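Local coordinates for protein uracil-DNA glycosylase (Epstein-Barr virus, PDB 6LYJ) that belongs to the uracil-DNA glycosylase superfamily and folds as a four-stranded parallel beta sheet flanked by helices, at residues S81-V86 and E180-C185; A75-P80 and A139-G144; D36-S41 and D172-L177. All coordinates share one frame; numbering follows the deposited sequence.

Interaction 1. Residues S81-V86 and E180-C185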
loop_
_atom_site.group_PDB
_atom_site.type_symbol
_atom_site.label_atom_id
_atom_site.label_comp_id
_atom_site.label_asym_id
_atom_site.label_seq_id
_atom_site.Cartn_x
_atom_site.Cartn_y
_atom_site.Cartn_z
ATOM N N SER A 81 8.962 14.193 17.371
ATOM C CA SER A 81 10.229 13.843 18.003
ATOM C C SER A 81 10.213 12.442 18.598
ATOM O O SER A 81 11.283 11.881 18.856
ATOM C CB SER A 81 10.576 14.858 19.096
ATOM O OG SER A 81 10.922 16.110 18.533
ATOM N N ASP A 82 9.031 11.874 18.837
ATOM C CA ASP A 82 8.889 10.549 19.426
ATOM C C ASP A 82 8.716 9.441 18.389
ATOM O O ASP A 82 8.479 8.290 18.766
ATOM C CB ASP A 82 7.711 10.537 20.402
ATOM C CG ASP A 82 7.925 11.463 21.581
ATOM O OD1 ASP A 82 9.092 11.679 21.968
ATOM O OD2 ASP A 82 6.924 11.980 22.120
ATOM N N ILE A 83 8.813 9.761 17.100
ATOM C CA ILE A 83 8.662 8.746 16.062
ATOM C C ILE A 83 9.825 7.766 16.132
ATOM O O ILE A 83 10.992 8.166 16.229
ATOM C CB ILE A 83 8.550 9.401 14.678
ATOM C CG1 ILE A 83 7.219 10.154 14.572
ATOM C CG2 ILE A 83 8.705 8.360 13.572
ATOM C CD1 ILE A 83 7.119 11.065 13.379
ATOM N N LYS A 84 9.503 6.469 16.117
ATOM C CA LYS A 84 10.481 5.394 16.200
ATOM C C LYS A 84 10.490 4.479 14.988
ATOM O O LYS A 84 11.508 3.837 14.725
ATOM C CB LYS A 84 10.238 4.527 17.448
ATOM C CG LYS A 84 10.383 5.253 18.770
ATOM C CD LYS A 84 9.808 4.421 19.909
ATOM C CE LYS A 84 9.927 5.143 21.239
ATOM N NZ LYS A 84 9.355 4.348 22.364
ATOM N N VAL A 85 9.371 4.361 14.277
ATOM C CA VAL A 85 9.256 3.501 13.107
ATOM C C VAL A 85 8.464 4.255 12.049
ATOM O O VAL A 85 7.424 4.851 12.351
ATOM C CB VAL A 85 8.580 2.152 13.434
ATOM C CG1 VAL A 85 8.502 1.278 12.187
ATOM C CG2 VAL A 85 9.328 1.425 14.534
ATOM N N VAL A 86 8.958 4.236 10.815
ATOM C CA VAL A 86 8.268 4.815 9.667
ATOM C C VAL A 86 7.943 3.684 8.703
ATOM O O VAL A 86 8.835 2.930 8.300
ATOM C CB VAL A 86 9.106 5.903 8.974
ATOM C CG1 VAL A 86 8.360 6.440 7.759
ATOM C CG2 VAL A 86 9.405 7.038 9.942
ATOM N N GLU A 180 16.953 13.251 9.130
ATOM C CA GLU A 180 17.910 14.244 9.608
ATOM C C GLU A 180 17.720 14.560 11.090
ATOM O O GLU A 180 18.699 14.658 11.841
ATOM C CB GLU A 180 17.783 15.513 8.765
ATOM C CG GLU A 180 18.545 16.712 9.289
ATOM C CD GLU A 180 18.168 17.992 8.564
ATOM O OE1 GLU A 180 17.833 17.917 7.362
ATOM O OE2 GLU A 180 18.209 19.070 9.192
ATOM N N ARG A 181 16.472 14.727 11.527
ATOM C CA ARG A 181 16.161 15.273 12.842
ATOM C C ARG A 181 16.052 14.214 13.929
ATOM O O ARG A 181 16.296 14.520 15.102
ATOM C CB ARG A 181 14.846 16.056 12.786
ATOM C CG ARG A 181 14.833 17.201 11.784
ATOM C CD ARG A 181 15.189 18.536 12.404
ATOM N NE ARG A 181 15.397 19.550 11.372
ATOM C CZ ARG A 181 14.516 20.496 11.065
ATOM N NH1 ARG A 181 13.366 20.568 11.718
ATOM N NH2 ARG A 181 14.786 21.376 10.108
ATOM N N LEU A 182 15.675 12.985 13.582
ATOM C CA LEU A 182 15.579 11.926 14.577
ATOM C C LEU A 182 16.945 11.297 14.816
ATOM O O LEU A 182 17.718 11.076 13.879
ATOM C CB LEU A 182 14.578 10.859 14.131
ATOM C CG LEU A 182 13.125 11.324 13.983
ATOM C CD1 LEU A 182 12.249 10.187 13.474
ATOM C CD2 LEU A 182 12.592 11.876 15.302
ATOM N N LYS A 183 17.238 11.012 16.087
ATOM C CA LYS A 183 18.514 10.396 16.435
ATOM C C LYS A 183 18.577 8.942 15.981
ATOM O O LYS A 183 19.618 8.482 15.494
ATOM C CB LYS A 183 18.747 10.501 17.942
ATOM C CG LYS A 183 20.080 9.950 18.419
ATOM C CD LYS A 183 20.212 10.069 19.934
ATOM C CE LYS A 183 21.587 9.619 20.402
ATOM N NZ LYS A 183 21.804 9.902 21.849
ATOM N N ALA A 184 17.479 8.205 16.130
ATOM C CA ALA A 184 17.452 6.784 15.802
ATOM C C ALA A 184 16.029 6.398 15.438
ATOM O O ALA A 184 15.108 6.594 16.240
ATOM C CB ALA A 184 17.953 5.939 16.977
ATOM N N CYS A 185 15.857 5.818 14.252
ATOM C CA CYS A 185 14.534 5.509 13.735
ATOM C C CYS A 185 14.633 4.299 12.818
ATOM O O CYS A 185 15.677 4.053 12.211
ATOM C CB CYS A 185 13.947 6.714 12.993
ATOM S SG CYS A 185 12.213 6.554 12.541
HETATM O O HOH W 1 13.743 15.646 17.079
#
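L182 and C185 lodge as knobs against I83 and V86, on the turn that leads from helix 167-181 into strand 186-190 of the central parallel sheet of a uracil-DNA glycosylase fold. They fit against the residues leading into strand 85-89, the neighbouring strand in that sheet, so the contact lies where two adjacent strands begin. The hollow for L182 is largely backbone. Its CD2 methyl sits 3.8 Å from the carbonyl O of S81, while CD1 reaches 3.6 Å from the carbonyl O of I83 and also meets I83 CB. The side chains of L182 and I83 cross at about a right angle, and CG of L182 lies anti to its own carbonyl carbon (chi1 -63°), which carries the forked end over to residues 81-83. I83 CG2 packs against both knobs at once, L182 CD1 at 4.0 Å and C185 SG at 4.1 Å. L178 of helix 167-181 packs on the side chains of I83 and V86, continuing the apolar layer between this helix and the sheet. Polar contact here is thin: one water touches S81 OG at 3.2 Å and makes a weak bond to the carbonyl O of R181. Regular pairing takes over from the packing at this point, since the backbones of K84 and V86 bond to V186, just past the turn. The sulfur of C185 fills the last dent before the strands join: with SG anti to the backbone N (chi1 -170°), it sits 3.9 Å from V86 CG2 and 3.6 Å from the carbonyl O of K84.

Interaction 2. Residues A75-P80 and A139-G144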
loop_
_atom_site.group_PDB
_atom_site.type_symbol
_atom_site.label_atom_id
_atom_site.label_comp_id
_atom_site.label_asym_id
_atom_site.label_seq_id
_atom_site.Cartn_x
_atom_site.Cartn_y
_atom_site.Cartn_z
ATOM N N ALA A 75 -0.333 12.412 11.122
ATOM C CA ALA A 75 0.559 13.284 11.868
ATOM C C ALA A 75 0.054 13.621 13.265
ATOM O O ALA A 75 0.753 14.321 14.000
ATOM C CB ALA A 75 0.796 14.578 11.082
ATOM N N ARG A 76 -1.133 13.151 13.650
ATOM C CA ARG A 76 -1.782 13.614 14.872
ATOM C C ARG A 76 -1.732 12.618 16.029
ATOM O O ARG A 76 -2.338 12.884 17.069
ATOM C CB ARG A 76 -3.239 13.989 14.589
ATOM C CG ARG A 76 -3.411 15.127 13.587
ATOM C CD ARG A 76 -4.821 15.714 13.642
ATOM N NE ARG A 76 -5.839 14.817 13.095
ATOM C CZ ARG A 76 -6.347 14.924 11.873
ATOM N NH1 ARG A 76 -5.931 15.889 11.064
ATOM N NH2 ARG A 76 -7.276 14.069 11.459
ATOM N N PHE A 77 -1.017 11.499 15.902
ATOM C CA PHE A 77 -1.080 10.480 16.946
ATOM C C PHE A 77 0.097 10.507 17.912
ATOM O O PHE A 77 0.028 9.858 18.960
ATOM C CB PHE A 77 -1.162 9.074 16.331
ATOM C CG PHE A 77 -2.497 8.739 15.729
ATOM C CD1 PHE A 77 -2.823 9.150 14.448
ATOM C CD2 PHE A 77 -3.423 7.992 16.446
ATOM C CE1 PHE A 77 -4.050 8.830 13.894
ATOM C CE2 PHE A 77 -4.654 7.673 15.900
ATOM C CZ PHE A 77 -4.969 8.092 14.623
ATOM N N CYS A 78 1.155 11.253 17.609
ATOM C CA CYS A 78 2.279 11.355 18.527
ATOM C C CYS A 78 3.092 12.578 18.148
ATOM O O CYS A 78 2.964 13.113 17.042
ATOM C CB CYS A 78 3.158 10.098 18.504
ATOM S SG CYS A 78 4.144 9.899 17.005
ATOM N N ASP A 79 3.954 12.997 19.068
ATOM C CA ASP A 79 4.867 14.075 18.748
ATOM C C ASP A 79 5.872 13.569 17.719
ATOM O O ASP A 79 6.333 12.428 17.818
ATOM C CB ASP A 79 5.608 14.547 19.998
ATOM C CG ASP A 79 4.672 15.061 21.074
ATOM O OD1 ASP A 79 3.458 15.177 20.808
ATOM O OD2 ASP A 79 5.154 15.350 22.189
ATOM N N PRO A 80 6.228 14.383 16.725
ATOM C CA PRO A 80 7.181 13.904 15.713
ATOM C C PRO A 80 8.529 13.526 16.298
ATOM O O PRO A 80 9.181 12.608 15.785
ATOM C CB PRO A 80 7.286 15.086 14.734
ATOM C CG PRO A 80 6.667 16.257 15.441
ATOM C CD PRO A 80 5.648 15.689 16.372
ATOM N N ALA A 139 -3.205 2.277 17.532
ATOM C CA ALA A 139 -2.315 2.032 18.669
ATOM C C ALA A 139 -0.844 2.048 18.252
ATOM O O ALA A 139 0.018 2.561 18.988
ATOM C CB ALA A 139 -2.677 0.706 19.340
ATOM N N TRP A 140 -0.544 1.536 17.053
ATOM C CA TRP A 140 0.804 1.685 16.514
ATOM C C TRP A 140 1.166 3.153 16.367
ATOM O O TRP A 140 2.244 3.584 16.798
ATOM C CB TRP A 140 0.922 1.018 15.145
ATOM C CG TRP A 140 0.750 -0.453 15.095
ATOM C CD1 TRP A 140 0.413 -1.283 16.120
ATOM C CD2 TRP A 140 0.924 -1.284 13.939
ATOM N NE1 TRP A 140 0.355 -2.583 15.672
ATOM C CE2 TRP A 140 0.667 -2.607 14.336
ATOM C CE3 TRP A 140 1.273 -1.032 12.604
ATOM C CZ2 TRP A 140 0.742 -3.682 13.449
ATOM C CZ3 TRP A 140 1.348 -2.102 11.721
ATOM C CH2 TRP A 140 1.084 -3.411 12.152
ATOM N N ALA A 141 0.275 3.939 15.752
ATOM C CA ALA A 141 0.576 5.348 15.534
ATOM C C ALA A 141 0.791 6.071 16.855
ATOM O O ALA A 141 1.709 6.891 16.983
ATOM C CB ALA A 141 -0.551 6.004 14.735
ATOM N N SER A 142 -0.031 5.759 17.860
ATOM C CA SER A 142 0.115 6.389 19.164
ATOM C C SER A 142 1.429 6.008 19.827
ATOM O O SER A 142 1.932 6.777 20.650
ATOM C CB SER A 142 -1.062 6.035 20.078
ATOM O OG SER A 142 -2.284 6.541 19.565
ATOM N N GLN A 143 2.010 4.859 19.469
ATOM C CA GLN A 143 3.294 4.473 20.046
ATOM C C GLN A 143 4.491 4.984 19.247
ATOM O O GLN A 143 5.624 4.575 19.524
ATOM C CB GLN A 143 3.388 2.952 20.184
ATOM C CG GLN A 143 2.402 2.347 21.158
ATOM C CD GLN A 143 2.534 0.840 21.222
ATOM O OE1 GLN A 143 3.527 0.318 21.733
ATOM N NE2 GLN A 143 1.542 0.132 20.697
ATOM N N GLY A 144 4.272 5.858 18.267
ATOM C CA GLY A 144 5.360 6.378 17.465
ATOM C C GLY A 144 5.640 5.658 16.166
ATOM O O GLY A 144 6.736 5.813 15.614
HETATM O O HOH W 2 -2.567 9.030 20.213
HETATM O O HOH W 3 1.298 9.427 21.725
#
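The carbonyl O of F77 is gripped by two waters, each of which donates to it and each of which is also held by S142. The first water lies 3.0 Å from F77 O and 2.6 Å from S142 OG; the second, 3.1 Å from F77 O, donates in addition to the carbonyl O of S142. From the protein side, S142 CA presents its hydrogen to the same F77 oxygen at 3.5 Å in a nearly straight CA-H...O contact (173° at the hydrogen). S142 OG, which also bonds to the carbonyl O of D138 one turn back, stands at the edge of the F77 ring and in its plane, 3.6 Å from CD2. A141 supplies the apolar half: its CB meets both CB and CG of F77 at 3.5 Å, approaching the ring obliquely. Beyond it, C78 turns its sulfur between its own backbone N and carbonyl carbon (chi1 72°), and SG comes to rest 3.8 Å from G144 CA. That glycine, with positive phi, is the C' residue of a Schellman motif ending helix 138-142, and its N bonds to the carbonyl O of A141. The loop before strand 85-89 thus packs on a helix terminus through methyl, ring and sulfur, while the F77 carbonyl is joined to S142 through two waters, a chemistry that implies a partly hydrated seam instead of a dry one.

Interaction 3. Residues D36-S41 and D172-L177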
loop_
_atom_site.group_PDB
_atom_site.type_symbol
_atom_site.label_atom_id
_atom_site.label_comp_id
_atom_site.label_asym_id
_atom_site.label_seq_id
_atom_site.Cartn_x
_atom_site.Cartn_y
_atom_site.Cartn_z
ATOM N N ASP A 36 6.487 23.002 13.791
ATOM C CA ASP A 36 7.739 23.230 14.509
ATOM C C ASP A 36 8.824 22.255 14.063
ATOM O O ASP A 36 9.990 22.636 13.914
ATOM C CB ASP A 36 7.512 23.118 16.019
ATOM C CG ASP A 36 6.555 24.170 16.549
ATOM O OD1 ASP A 36 6.380 25.210 15.878
ATOM O OD2 ASP A 36 5.982 23.962 17.641
ATOM N N PHE A 37 8.458 20.984 13.865
ATOM C CA PHE A 37 9.432 19.960 13.503
ATOM C C PHE A 37 10.006 20.184 12.109
ATOM O O PHE A 37 11.213 20.027 11.897
ATOM C CB PHE A 37 8.773 18.584 13.595
ATOM C CG PHE A 37 9.704 17.437 13.334
ATOM C CD1 PHE A 37 10.557 16.977 14.324
ATOM C CD2 PHE A 37 9.705 16.798 12.104
ATOM C CE1 PHE A 37 11.405 15.913 14.088
ATOM C CE2 PHE A 37 10.552 15.731 11.861
ATOM C CZ PHE A 37 11.401 15.289 12.856
ATOM N N LEU A 38 9.159 20.539 11.142
ATOM C CA LEU A 38 9.624 20.643 9.766
ATOM C C LEU A 38 10.382 21.938 9.505
ATOM O O LEU A 38 11.302 21.948 8.679
ATOM C CB LEU A 38 8.438 20.538 8.806
ATOM C CG LEU A 38 7.661 19.218 8.794
ATOM C CD1 LEU A 38 6.440 19.320 7.885
ATOM C CD2 LEU A 38 8.559 18.059 8.376
ATOM N N GLN A 39 10.041 23.013 10.216
ATOM C CA GLN A 39 10.671 24.320 10.020
ATOM C C GLN A 39 10.652 24.711 8.544
ATOM O O GLN A 39 11.676 25.062 7.954
ATOM C CB GLN A 39 12.097 24.336 10.575
ATOM C CG GLN A 39 12.200 24.039 12.061
ATOM C CD GLN A 39 11.619 25.148 12.915
ATOM O OE1 GLN A 39 11.727 26.328 12.580
ATOM N NE2 GLN A 39 10.997 24.775 14.027
ATOM N N LEU A 40 9.469 24.637 7.941
ATOM C CA LEU A 40 9.345 24.859 6.505
ATOM C C LEU A 40 9.693 26.298 6.158
ATOM O O LEU A 40 9.195 27.236 6.786
ATOM C CB LEU A 40 7.930 24.533 6.031
ATOM C CG LEU A 40 7.438 23.092 6.168
ATOM C CD1 LEU A 40 6.000 22.992 5.699
ATOM C CD2 LEU A 40 8.323 22.148 5.362
ATOM N N SER A 41 10.567 26.472 5.164
ATOM C CA SER A 41 10.862 27.804 4.666
ATOM C C SER A 41 9.584 28.440 4.120
ATOM O O SER A 41 8.609 27.741 3.826
ATOM C CB SER A 41 11.938 27.737 3.585
ATOM O OG SER A 41 11.468 27.051 2.441
ATOM N N ASP A 172 8.455 13.216 0.379
ATOM C CA ASP A 172 9.905 13.084 0.279
ATOM C C ASP A 172 10.601 13.981 1.294
ATOM O O ASP A 172 11.534 13.555 1.989
ATOM C CB ASP A 172 10.378 13.436 -1.134
ATOM C CG ASP A 172 10.236 12.284 -2.117
ATOM O OD1 ASP A 172 9.788 11.187 -1.722
ATOM O OD2 ASP A 172 10.580 12.491 -3.299
ATOM N N HIS A 173 10.178 15.247 1.365
ATOM C CA HIS A 173 10.814 16.170 2.298
ATOM C C HIS A 173 10.593 15.717 3.738
ATOM O O HIS A 173 11.508 15.793 4.569
ATOM C CB HIS A 173 10.280 17.586 2.072
ATOM C CG HIS A 173 10.931 18.630 2.930
ATOM N ND1 HIS A 173 12.223 19.061 2.727
ATOM C CD2 HIS A 173 10.455 19.348 3.973
ATOM C CE1 HIS A 173 12.521 19.989 3.619
ATOM N NE2 HIS A 173 11.463 20.183 4.386
ATOM N N VAL A 174 9.383 15.238 4.048
ATOM C CA VAL A 174 9.091 14.711 5.380
ATOM C C VAL A 174 10.031 13.559 5.724
ATOM O O VAL A 174 10.567 13.485 6.835
ATOM C CB VAL A 174 7.617 14.277 5.479
ATOM C CG1 VAL A 174 7.394 13.451 6.740
ATOM C CG2 VAL A 174 6.704 15.494 5.476
ATOM N N ILE A 175 10.225 12.631 4.784
ATOM C CA ILE A 175 11.126 11.501 5.026
ATOM C C ILE A 175 12.541 12.001 5.294
ATOM O O ILE A 175 13.220 11.551 6.231
ATOM C CB ILE A 175 11.082 10.518 3.841
ATOM C CG1 ILE A 175 9.697 9.868 3.742
ATOM C CG2 ILE A 175 12.179 9.457 3.970
ATOM C CD1 ILE A 175 9.445 9.133 2.424
ATOM N N SER A 176 13.010 12.931 4.455
ATOM C CA SER A 176 14.351 13.483 4.617
ATOM C C SER A 176 14.515 14.121 5.988
ATOM O O SER A 176 15.531 13.921 6.666
ATOM C CB SER A 176 14.633 14.505 3.515
ATOM O OG SER A 176 14.690 13.885 2.241
ATOM N N LEU A 177 13.510 14.878 6.421
ATOM C CA LEU A 177 13.605 15.573 7.696
ATOM C C LEU A 177 13.516 14.601 8.863
ATOM O O LEU A 177 14.163 14.806 9.890
ATOM C CB LEU A 177 12.532 16.656 7.790
ATOM C CG LEU A 177 13.077 18.056 7.490
ATOM C CD1 LEU A 177 13.840 18.076 6.172
ATOM C CD2 LEU A 177 11.960 19.072 7.464
HETATM O O HOH W 4 11.819 22.357 6.181
#
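This is a helix-end packing contact at the flank of the uracil-DNA glycosylase fold, where the last turn of helix 32-38 and the residues after it lie against helix 167-181, which itself covers the central parallel sheet through V174 and I175 on L148. L177 is the side chain at its middle. Its CD2 methyl is pressed into the end of the shorter helix, near the carbonyl O and CA of L38 and 3.7 Å from L38 CD2. The two leucine side chains cross at about a right angle. L38 CD2 also touches V174 CG2, at 4.3 Å a looser contact, and F170 of the same long helix packs on L38 as well. F37 brings CZ to within 4.1 Å of the carbonyl O of L177. Helix 32-38 ends at L38; Q39, with positive phi, turns the chain out of it, bringing L40 beside H173. These side chains run past each other in opposite directions, L40 CD2 lying 3.8 Å from both CD2 and NE2 of the imidazole at an oblique approach. The ring is held from several quarters: L177 CD1 lies over one face, 3.4 Å above the plane and offset toward the rim, and F44 of helix 42-59 makes an edge-to-face contact with it. CG of H173 is anti to the backbone N (chi1 -177°), which places the imidazole beside the C-terminal end of helix 32-38. There, in the plane of the ring and at its edge, a water 2.8 Å from NE2 of H173 donates a hydrogen bond to the carbonyl O of L38, at 2.6 Å.

Overall arrangement
The three contacts touch one another pairwise, linking the sheet to the flank of the fold. Interactions 1 and 2, with centres about 12 Å apart, are coupled through the backbone: G144 O lies 2.9 Å from K84 N, a probable hydrogen bond, so the helix terminus of 139-144 runs directly into the pairing of strands 145-149 and 85-89. Interactions 1 and 3, also about 12 Å apart between centres, share helix 167-181, and the R181 side chain packs on Q39. Interactions 2 and 3 lie farther apart, about 17 Å between centres, yet P80 CG touches F37 CB at 3.6 Å. Residues 75-80 and 81-86 are consecutive and serve interactions 2 and 1 in turn.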